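Local coordinates for protein sensory rhodopsin transducer (PDB 1NC7) that is of unknown function but, as a metal-binding relative of the Anabaena sensory rhodopsin transducer, may take part in sensory signalling, at residues 36-50 with 89-103. Sequence-based numbering, arbitrary orientation.
Sequences IPNGKRGYLVSHESL and RLDKLGIPKCKPYSI. With FMT (formic acid), chain P.
S49 and R89 form an antiparallel non-hydrogen-bonded pair with CA atoms 4.8 Å apart, beyond which L90 N donates to E48 O (3.0 Å) and, further along, C98 N to I36 O (2.7 Å). R89 doubles back through bends at chi2 (-73°) and chi3 (-68°), laying its guanidinium flat on one face of the H47 imidazole, with centres 3.7 Å apart and planes at 19°. R89 also grips D91 side-on in a salt bridge, R89 NE to D91 OD1 (2.7 Å) and R89 NH2 to D91 OD2, both oxygens met on their syn side. H47 is itself fixed in rotation by a nearly straight in-plane bond from ND1 to V45 O (2.8 Å). Were R89 replaced by alanine, the D91 carboxylate would probably lose its charge mate and the H47 ring its stacking partner. Deeper in, Y101 OH donates to E48 OE1 in a bond modelled as very short (2.4 Å), its exact length doubtful, while I36 CD1 lies against that hydroxyl and L90 CB. E48 OE2 forms a salt bridge with R117. The contact joins strand 84-89, outermost in this chain's sheet, to strand 47-54, hydrogen-bonded to strand 110-121 on its other side; I36's loop packs on the loop before strand 101-107, whose Y101 and I103 touch neighbouring strand 60-68.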
ATOM      1  N   ILE D  36      -9.834  14.799  -1.439  1.00  7.43           N
ATOM      2  CA  ILE D  36     -10.060  15.328  -0.099  1.00  8.56           C
ATOM      3  C   ILE D  36     -11.545  15.197   0.230  1.00  8.47           C
ATOM      4  O   ILE D  36     -12.367  15.929  -0.316  1.00  7.92           O
ATOM      5  CB  ILE D  36      -9.682  16.826  -0.003  1.00  9.10           C
ATOM      6  CG1 ILE D  36      -8.209  17.026  -0.370  1.00 11.96           C
ATOM      7  CG2 ILE D  36      -9.981  17.346   1.400  1.00  9.93           C
ATOM      8  CD1 ILE D  36      -7.239  16.290   0.526  1.00 12.59           C
ATOM      9  N   PRO D  37     -11.912  14.247   1.109  1.00  7.52           N
ATOM     10  CA  PRO D  37     -13.321  14.057   1.485  1.00  8.70           C
ATOM     11  C   PRO D  37     -13.801  15.281   2.271  1.00 10.58           C
ATOM     12  O   PRO D  37     -12.985  16.047   2.772  1.00 10.32           O
ATOM     13  CB  PRO D  37     -13.283  12.794   2.349  1.00  9.21           C
ATOM     14  CG  PRO D  37     -12.055  12.071   1.861  1.00  9.65           C
ATOM     15  CD  PRO D  37     -11.071  13.196   1.702  1.00  7.91           C
ATOM     16  N   ASN D  38     -15.114  15.453   2.407  1.00 13.09           N
ATOM     17  CA  ASN D  38     -15.642  16.623   3.114  1.00 17.18           C
ATOM     18  C   ASN D  38     -16.219  16.402   4.513  1.00 18.33           C
ATOM     19  O   ASN D  38     -16.746  17.336   5.116  1.00 19.74           O
ATOM     20  CB  ASN D  38     -16.709  17.306   2.254  1.00 22.97           C
ATOM     21  CG  ASN D  38     -17.957  16.461   2.098  1.00 26.32           C
ATOM     22  OD1 ASN D  38     -18.605  16.104   3.082  1.00 31.22           O
ATOM     23  ND2 ASN D  38     -18.304  16.139   0.858  1.00 30.57           N
ATOM     24  N   GLY D  39     -16.122  15.186   5.036  1.00 17.24           N
ATOM     25  CA  GLY D  39     -16.673  14.924   6.358  1.00 15.17           C
ATOM     26  C   GLY D  39     -15.778  15.302   7.524  1.00 15.13           C
ATOM     27  O   GLY D  39     -14.588  15.569   7.351  1.00 15.24           O
ATOM     28  N   LYS D  40     -16.356  15.335   8.721  1.00 14.25           N
ATOM     29  CA  LYS D  40     -15.603  15.665   9.922  1.00 15.71           C
ATOM     30  C   LYS D  40     -16.195  14.983  11.152  1.00 15.57           C
ATOM     31  O   LYS D  40     -17.328  14.503  11.124  1.00 15.15           O
ATOM     32  CB  LYS D  40     -15.580  17.183  10.129  1.00 20.43           C
ATOM     33  CG  LYS D  40     -16.954  17.824  10.213  1.00 25.18           C
ATOM     34  CD  LYS D  40     -16.847  19.336  10.338  1.00 28.09           C
ATOM     35  CE  LYS D  40     -18.220  19.984  10.390  1.00 29.54           C
ATOM     36  NZ  LYS D  40     -19.016  19.496  11.550  1.00 31.32           N
ATOM     37  N   ARG D  41     -15.409  14.927  12.222  1.00 14.99           N
ATOM     38  CA  ARG D  41     -15.838  14.334  13.483  1.00 17.83           C
ATOM     39  C   ARG D  41     -14.995  14.921  14.606  1.00 19.58           C
ATOM     40  O   ARG D  41     -13.787  14.683  14.674  1.00 19.92           O
ATOM     41  CB  ARG D  41     -15.670  12.812  13.477  1.00 17.28           C
ATOM     42  CG  ARG D  41     -16.068  12.185  14.810  1.00 18.36           C
ATOM     43  CD  ARG D  41     -15.716  10.713  14.906  1.00 17.59           C
ATOM     44  NE  ARG D  41     -16.479   9.896  13.969  1.00 16.97           N
ATOM     45  CZ  ARG D  41     -16.558   8.571  14.030  1.00 15.63           C
ATOM     46  NH1 ARG D  41     -15.922   7.908  14.987  1.00 16.63           N
ATOM     47  NH2 ARG D  41     -17.274   7.908  13.135  1.00 16.79           N
ATOM     48  N   GLY D  42     -15.634  15.686  15.484  1.00 24.44           N
ATOM     49  CA  GLY D  42     -14.913  16.293  16.585  1.00 26.91           C
ATOM     50  C   GLY D  42     -13.829  17.238  16.101  1.00 28.39           C
ATOM     51  O   GLY D  42     -14.100  18.166  15.339  1.00 29.07           O
ATOM     52  N   TYR D  43     -12.599  16.997  16.542  1.00 29.98           N
ATOM     53  CA  TYR D  43     -11.462  17.829  16.159  1.00 31.69           C
ATOM     54  C   TYR D  43     -10.919  17.470  14.780  1.00 29.50           C
ATOM     55  O   TYR D  43     -10.199  18.255  14.164  1.00 28.30           O
ATOM     56  CB  TYR D  43     -10.330  17.678  17.182  1.00 37.24           C
ATOM     57  CG  TYR D  43     -10.598  18.283  18.545  1.00 43.90           C
ATOM     58  CD1 TYR D  43      -9.691  18.107  19.590  1.00 46.98           C
ATOM     59  CD2 TYR D  43     -11.740  19.048  18.788  1.00 46.88           C
ATOM     60  CE1 TYR D  43      -9.910  18.678  20.840  1.00 49.68           C
ATOM     61  CE2 TYR D  43     -11.968  19.626  20.036  1.00 49.58           C
ATOM     62  CZ  TYR D  43     -11.048  19.436  21.055  1.00 50.09           C
ATOM     63  OH  TYR D  43     -11.257  20.009  22.289  1.00 51.76           O
ATOM     64  N   LEU D  44     -11.272  16.282  14.298  1.00 24.36           N
ATOM     65  CA  LEU D  44     -10.786  15.809  13.008  1.00 20.57           C
ATOM     66  C   LEU D  44     -11.645  16.144  11.797  1.00 17.30           C
ATOM     67  O   LEU D  44     -12.871  16.199  11.869  1.00 17.01           O
ATOM     68  CB  LEU D  44     -10.590  14.290  13.050  1.00 22.59           C
ATOM     69  CG  LEU D  44      -9.610  13.704  14.066  1.00 25.22           C
ATOM     70  CD1 LEU D  44      -9.627  12.187  13.952  1.00 25.25           C
ATOM     71  CD2 LEU D  44      -8.211  14.242  13.815  1.00 25.98           C
ATOM     72  N   VAL D  45     -10.972  16.364  10.675  1.00 14.74           N
ATOM     73  CA  VAL D  45     -11.633  16.641   9.411  1.00 12.71           C
ATOM     74  C   VAL D  45     -10.994  15.670   8.426  1.00 10.40           C
ATOM     75  O   VAL D  45      -9.832  15.295   8.587  1.00  9.77           O
ATOM     76  CB  VAL D  45     -11.385  18.092   8.928  1.00 14.54           C
ATOM     77  CG1 VAL D  45     -11.988  19.084   9.914  1.00 15.08           C
ATOM     78  CG2 VAL D  45      -9.896  18.341   8.767  1.00 16.44           C
ATOM     79  N   SER D  46     -11.758  15.234   7.434  1.00  7.86           N
ATOM     80  CA  SER D  46     -11.228  14.321   6.429  1.00  6.62           C
ATOM     81  C   SER D  46     -10.082  15.033   5.725  1.00  7.34           C
ATOM     82  O   SER D  46     -10.128  16.242   5.506  1.00  7.40           O
ATOM     83  CB  SER D  46     -12.312  13.952   5.419  1.00  7.56           C
ATOM     84  OG  SER D  46     -13.339  13.196   6.034  1.00  7.00           O
ATOM     85  N   HIS D  47      -9.049  14.284   5.364  1.00  5.92           N
ATOM     86  CA  HIS D  47      -7.908  14.895   4.704  1.00  6.20           C
ATOM     87  C   HIS D  47      -6.980  13.853   4.123  1.00  5.47           C
ATOM     88  O   HIS D  47      -7.217  12.652   4.224  1.00  6.48           O
ATOM     89  CB  HIS D  47      -7.109  15.737   5.703  1.00  7.25           C
ATOM     90  CG  HIS D  47      -6.483  14.934   6.804  1.00  9.97           C
ATOM     91  ND1 HIS D  47      -7.159  14.600   7.958  1.00  9.29           N
ATOM     92  CD2 HIS D  47      -5.257  14.369   6.910  1.00 10.62           C
ATOM     93  CE1 HIS D  47      -6.376  13.863   8.728  1.00 12.16           C
ATOM     94  NE2 HIS D  47      -5.217  13.708   8.115  1.00 11.24           N
ATOM     95  N   GLU D  48      -5.924  14.342   3.490  1.00  6.54           N
ATOM     96  CA  GLU D  48      -4.889  13.484   2.947  1.00  6.18           C
ATOM     97  C   GLU D  48      -3.605  14.103   3.447  1.00  5.61           C
ATOM     98  O   GLU D  48      -3.500  15.327   3.554  1.00  6.45           O
ATOM     99  CB  GLU D  48      -4.890  13.468   1.419  1.00  7.53           C
ATOM    100  CG  GLU D  48      -6.061  12.722   0.819  1.00 11.91           C
ATOM    101  CD  GLU D  48      -5.806  12.287  -0.609  1.00 14.36           C
ATOM    102  OE1 GLU D  48      -5.254  13.092  -1.386  1.00 17.87           O
ATOM    103  OE2 GLU D  48      -6.161  11.141  -0.957  1.00 12.29           O
ATOM    104  N   SER D  49      -2.648  13.253   3.791  1.00  6.06           N
ATOM    105  CA  SER D  49      -1.364  13.727   4.262  1.00  7.06           C
ATOM    106  C   SER D  49      -0.294  13.180   3.338  1.00  6.08           C
ATOM    107  O   SER D  49      -0.160  11.965   3.179  1.00  5.72           O
ATOM    108  CB  SER D  49      -1.094  13.255   5.695  1.00 10.10           C
ATOM    109  OG  SER D  49      -1.959  13.893   6.622  1.00 13.20           O
ATOM    110  N   LEU D  50       0.439  14.083   2.697  1.00  5.02           N
ATOM    111  CA  LEU D  50       1.529  13.674   1.826  1.00  4.21           C
ATOM    112  C   LEU D  50       2.727  13.709   2.754  1.00  4.52           C
ATOM    113  O   LEU D  50       3.188  14.782   3.148  1.00  5.99           O
ATOM    114  CB  LEU D  50       1.722  14.666   0.677  1.00  5.48           C
ATOM    115  CG  LEU D  50       2.894  14.350  -0.258  1.00  6.26           C
ATOM    116  CD1 LEU D  50       2.691  12.983  -0.904  1.00  8.35           C
ATOM    117  CD2 LEU D  50       3.003  15.431  -1.324  1.00  8.34           C
ATOM    118  N   ARG D  89      -0.371  18.481   5.078  1.00  6.11           N
ATOM    119  CA  ARG D  89      -1.829  18.400   5.031  1.00  6.10           C
ATOM    120  C   ARG D  89      -2.324  19.000   3.721  1.00  6.29           C
ATOM    121  O   ARG D  89      -2.308  20.216   3.533  1.00  7.58           O
ATOM    122  CB  ARG D  89      -2.432  19.149   6.223  1.00  7.53           C
ATOM    123  CG  ARG D  89      -2.318  18.395   7.539  1.00  8.98           C
ATOM    124  CD  ARG D  89      -3.292  17.225   7.562  1.00 11.46           C
ATOM    125  NE  ARG D  89      -4.678  17.686   7.610  1.00 13.53           N
ATOM    126  CZ  ARG D  89      -5.399  17.784   8.722  1.00 15.77           C
ATOM    127  NH1 ARG D  89      -4.872  17.447   9.892  1.00 17.27           N
ATOM    128  NH2 ARG D  89      -6.647  18.232   8.666  1.00 17.14           N
ATOM    129  N   LEU D  90      -2.769  18.134   2.819  1.00  6.15           N
ATOM    130  CA  LEU D  90      -3.238  18.561   1.507  1.00  7.01           C
ATOM    131  C   LEU D  90      -4.577  19.288   1.518  1.00  8.84           C
ATOM    132  O   LEU D  90      -4.929  19.951   0.542  1.00 11.30           O
ATOM    133  CB  LEU D  90      -3.304  17.356   0.565  1.00  6.91           C
ATOM    134  CG  LEU D  90      -1.991  16.577   0.413  1.00  6.99           C
ATOM    135  CD1 LEU D  90      -2.164  15.479  -0.623  1.00  6.62           C
ATOM    136  CD2 LEU D  90      -0.870  17.513  -0.005  1.00  7.94           C
ATOM    137  N   ASP D  91      -5.318  19.165   2.614  1.00  7.95           N
ATOM    138  CA  ASP D  91      -6.617  19.826   2.744  1.00 10.52           C
ATOM    139  C   ASP D  91      -6.476  21.302   3.112  1.00 11.41           C
ATOM    140  O   ASP D  91      -7.471  22.024   3.194  1.00 12.39           O
ATOM    141  CB  ASP D  91      -7.466  19.119   3.806  1.00 11.26           C
ATOM    142  CG  ASP D  91      -6.806  19.111   5.171  1.00 11.97           C
ATOM    143  OD1 ASP D  91      -5.622  18.722   5.256  1.00 11.65           O
ATOM    144  OD2 ASP D  91      -7.469  19.482   6.163  1.00 14.95           O
ATOM    145  N   LYS D  92      -5.244  21.747   3.330  1.00 10.87           N
ATOM    146  CA  LYS D  92      -4.988  23.137   3.697  1.00 12.75           C
ATOM    147  C   LYS D  92      -4.265  23.899   2.591  1.00 13.53           C
ATOM    148  O   LYS D  92      -3.584  24.890   2.858  1.00 14.48           O
ATOM    149  CB  LYS D  92      -4.153  23.186   4.979  1.00 13.29           C
ATOM    150  CG  LYS D  92      -4.788  22.459   6.155  1.00 16.60           C
ATOM    151  CD  LYS D  92      -3.888  22.502   7.377  1.00 19.48           C
ATOM    152  CE  LYS D  92      -4.524  21.793   8.561  1.00 21.74           C
ATOM    153  NZ  LYS D  92      -3.634  21.808   9.754  1.00 23.33           N
ATOM    154  N   LEU D  93      -4.429  23.448   1.350  1.00 13.25           N
ATOM    155  CA  LEU D  93      -3.759  24.079   0.216  1.00 13.69           C
ATOM    156  C   LEU D  93      -4.686  24.762  -0.787  1.00 13.62           C
ATOM    157  O   LEU D  93      -4.240  25.195  -1.849  1.00 14.59           O
ATOM    158  CB  LEU D  93      -2.909  23.043  -0.525  1.00 14.14           C
ATOM    159  CG  LEU D  93      -1.822  22.315   0.269  1.00 14.76           C
ATOM    160  CD1 LEU D  93      -1.114  21.317  -0.638  1.00 15.44           C
ATOM    161  CD2 LEU D  93      -0.834  23.319   0.835  1.00 16.21           C
ATOM    162  N   GLY D  94      -5.970  24.860  -0.460  1.00 13.72           N
ATOM    163  CA  GLY D  94      -6.900  25.505  -1.372  1.00 15.50           C
ATOM    164  C   GLY D  94      -7.411  24.585  -2.464  1.00 16.41           C
ATOM    165  O   GLY D  94      -8.096  25.026  -3.389  1.00 16.60           O
ATOM    166  N   ILE D  95      -7.071  23.303  -2.372  1.00 16.93           N
ATOM    167  CA  ILE D  95      -7.532  22.329  -3.356  1.00 17.31           C
ATOM    168  C   ILE D  95      -9.015  22.076  -3.106  1.00 16.24           C
ATOM    169  O   ILE D  95      -9.436  21.895  -1.964  1.00 16.77           O
ATOM    170  CB  ILE D  95      -6.779  20.992  -3.222  1.00 18.70           C
ATOM    171  CG1 ILE D  95      -5.284  21.211  -3.454  1.00 20.43           C
ATOM    172  CG2 ILE D  95      -7.333  19.978  -4.220  1.00 19.61           C
ATOM    173  CD1 ILE D  95      -4.447  19.979  -3.215  1.00 22.08           C
ATOM    174  N   PRO D  96      -9.832  22.071  -4.169  1.00 16.10           N
ATOM    175  CA  PRO D  96     -11.262  21.831  -3.966  1.00 15.88           C
ATOM    176  C   PRO D  96     -11.516  20.484  -3.298  1.00 15.68           C
ATOM    177  O   PRO D  96     -10.863  19.491  -3.621  1.00 15.63           O
ATOM    178  CB  PRO D  96     -11.824  21.878  -5.385  1.00 16.50           C
ATOM    179  CG  PRO D  96     -10.907  22.836  -6.076  1.00 16.10           C
ATOM    180  CD  PRO D  96      -9.549  22.398  -5.577  1.00 16.36           C
ATOM    181  N   LYS D  97     -12.456  20.457  -2.360  1.00 14.67           N
ATOM    182  CA  LYS D  97     -12.795  19.215  -1.681  1.00 14.58           C
ATOM    183  C   LYS D  97     -13.658  18.386  -2.626  1.00 13.55           C
ATOM    184  O   LYS D  97     -14.320  18.928  -3.516  1.00 11.76           O
ATOM    185  CB  LYS D  97     -13.577  19.497  -0.396  1.00 16.88           C
ATOM    186  CG  LYS D  97     -12.834  20.343   0.620  1.00 21.23           C
ATOM    187  CD  LYS D  97     -13.690  20.582   1.856  1.00 24.94           C
ATOM    188  CE  LYS D  97     -13.002  21.524   2.832  1.00 27.33           C
ATOM    189  NZ  LYS D  97     -13.819  21.769   4.058  1.00 29.55           N
ATOM    190  N   CYS D  98     -13.635  17.072  -2.435  1.00 11.25           N
ATOM    191  CA  CYS D  98     -14.422  16.156  -3.250  1.00 11.66           C
ATOM    192  C   CYS D  98     -14.169  16.304  -4.743  1.00 10.87           C
ATOM    193  O   CYS D  98     -15.092  16.221  -5.557  1.00 11.93           O
ATOM    194  CB  CYS D  98     -15.906  16.344  -2.944  1.00 14.06           C
ATOM    195  SG  CYS D  98     -16.288  16.065  -1.206  1.00 17.53           S
ATOM    196  N   LYS D  99     -12.907  16.519  -5.094  1.00  9.57           N
ATOM    197  CA  LYS D  99     -12.500  16.661  -6.482  1.00  8.59           C
ATOM    198  C   LYS D  99     -11.302  15.746  -6.703  1.00  9.35           C
ATOM    199  O   LYS D  99     -10.228  15.973  -6.148  1.00  9.76           O
ATOM    200  CB  LYS D  99     -12.114  18.113  -6.783  1.00  9.88           C
ATOM    201  CG  LYS D  99     -11.764  18.365  -8.243  1.00  9.21           C
ATOM    202  CD  LYS D  99     -11.470  19.837  -8.499  1.00 10.21           C
ATOM    203  CE  LYS D  99     -11.266  20.098  -9.986  1.00 11.34           C
ATOM    204  NZ  LYS D  99     -11.030  21.537 -10.278  1.00 14.99           N
ATOM    205  N   PRO D 100     -11.474  14.693  -7.509  1.00  8.51           N
ATOM    206  CA  PRO D 100     -10.366  13.768  -7.763  1.00  8.07           C
ATOM    207  C   PRO D 100      -9.149  14.442  -8.382  1.00  7.01           C
ATOM    208  O   PRO D 100      -9.279  15.347  -9.202  1.00  7.53           O
ATOM    209  CB  PRO D 100     -10.990  12.728  -8.691  1.00  9.45           C
ATOM    210  CG  PRO D 100     -12.048  13.501  -9.413  1.00 13.29           C
ATOM    211  CD  PRO D 100     -12.659  14.325  -8.305  1.00 10.02           C
ATOM    212  N   TYR D 101      -7.968  13.998  -7.971  1.00  5.54           N
ATOM    213  CA  TYR D 101      -6.728  14.543  -8.501  1.00  3.50           C
ATOM    214  C   TYR D 101      -5.619  13.509  -8.368  1.00  4.10           C
ATOM    215  O   TYR D 101      -5.836  12.416  -7.836  1.00  4.52           O
ATOM    216  CB  TYR D 101      -6.356  15.842  -7.764  1.00  4.23           C
ATOM    217  CG  TYR D 101      -6.086  15.700  -6.275  1.00  5.21           C
ATOM    218  CD1 TYR D 101      -4.837  15.295  -5.806  1.00  7.04           C
ATOM    219  CD2 TYR D 101      -7.077  15.984  -5.339  1.00  6.73           C
ATOM    220  CE1 TYR D 101      -4.582  15.179  -4.436  1.00  8.14           C
ATOM    221  CE2 TYR D 101      -6.833  15.870  -3.971  1.00  8.37           C
ATOM    222  CZ  TYR D 101      -5.589  15.470  -3.528  1.00  8.03           C
ATOM    223  OH  TYR D 101      -5.356  15.359  -2.175  1.00 11.50           O
ATOM    224  N   SER D 102      -4.451  13.842  -8.901  1.00  4.03           N
ATOM    225  CA  SER D 102      -3.281  12.976  -8.823  1.00  3.48           C
ATOM    226  C   SER D 102      -2.118  13.881  -8.469  1.00  4.10           C
ATOM    227  O   SER D 102      -2.169  15.088  -8.712  1.00  4.71           O
ATOM    228  CB  SER D 102      -3.013  12.275 -10.153  1.00  4.50           C
ATOM    229  OG  SER D 102      -4.037  11.345 -10.447  1.00  4.59           O
ATOM    230  N   ILE D 103      -1.068  13.300  -7.900  1.00  4.25           N
ATOM    231  CA  ILE D 103       0.086  14.077  -7.469  1.00  5.64           C
ATOM    232  C   ILE D 103       1.412  13.640  -8.070  1.00  4.66           C
ATOM    233  O   ILE D 103       1.723  12.454  -8.110  1.00  4.22           O
ATOM    234  CB  ILE D 103       0.268  13.987  -5.932  1.00  7.61           C
ATOM    235  CG1 ILE D 103      -1.012  14.414  -5.214  1.00  9.19           C
ATOM    236  CG2 ILE D 103       1.446  14.848  -5.492  1.00  8.88           C
ATOM    237  CD1 ILE D 103      -0.964  14.173  -3.712  1.00 12.91           C
TER
HETATM  238  C   FMT P1304     -16.426   4.379  12.292  1.00 28.93           C
HETATM  239  O1  FMT P1304     -16.562   3.140  12.229  1.00 28.32           O
HETATM  240  O2  FMT P1304     -17.033   5.089  13.120  1.00 27.92           O
HETATM  241  O   HOH W   1     -10.386  16.732  -3.514  1.00  7.29           O
HETATM  242  O   HOH W   2     -15.952  20.183   3.824  1.00 42.61           O
HETATM  243  O   HOH W   3      -8.017  16.744  11.185  1.00 31.86           O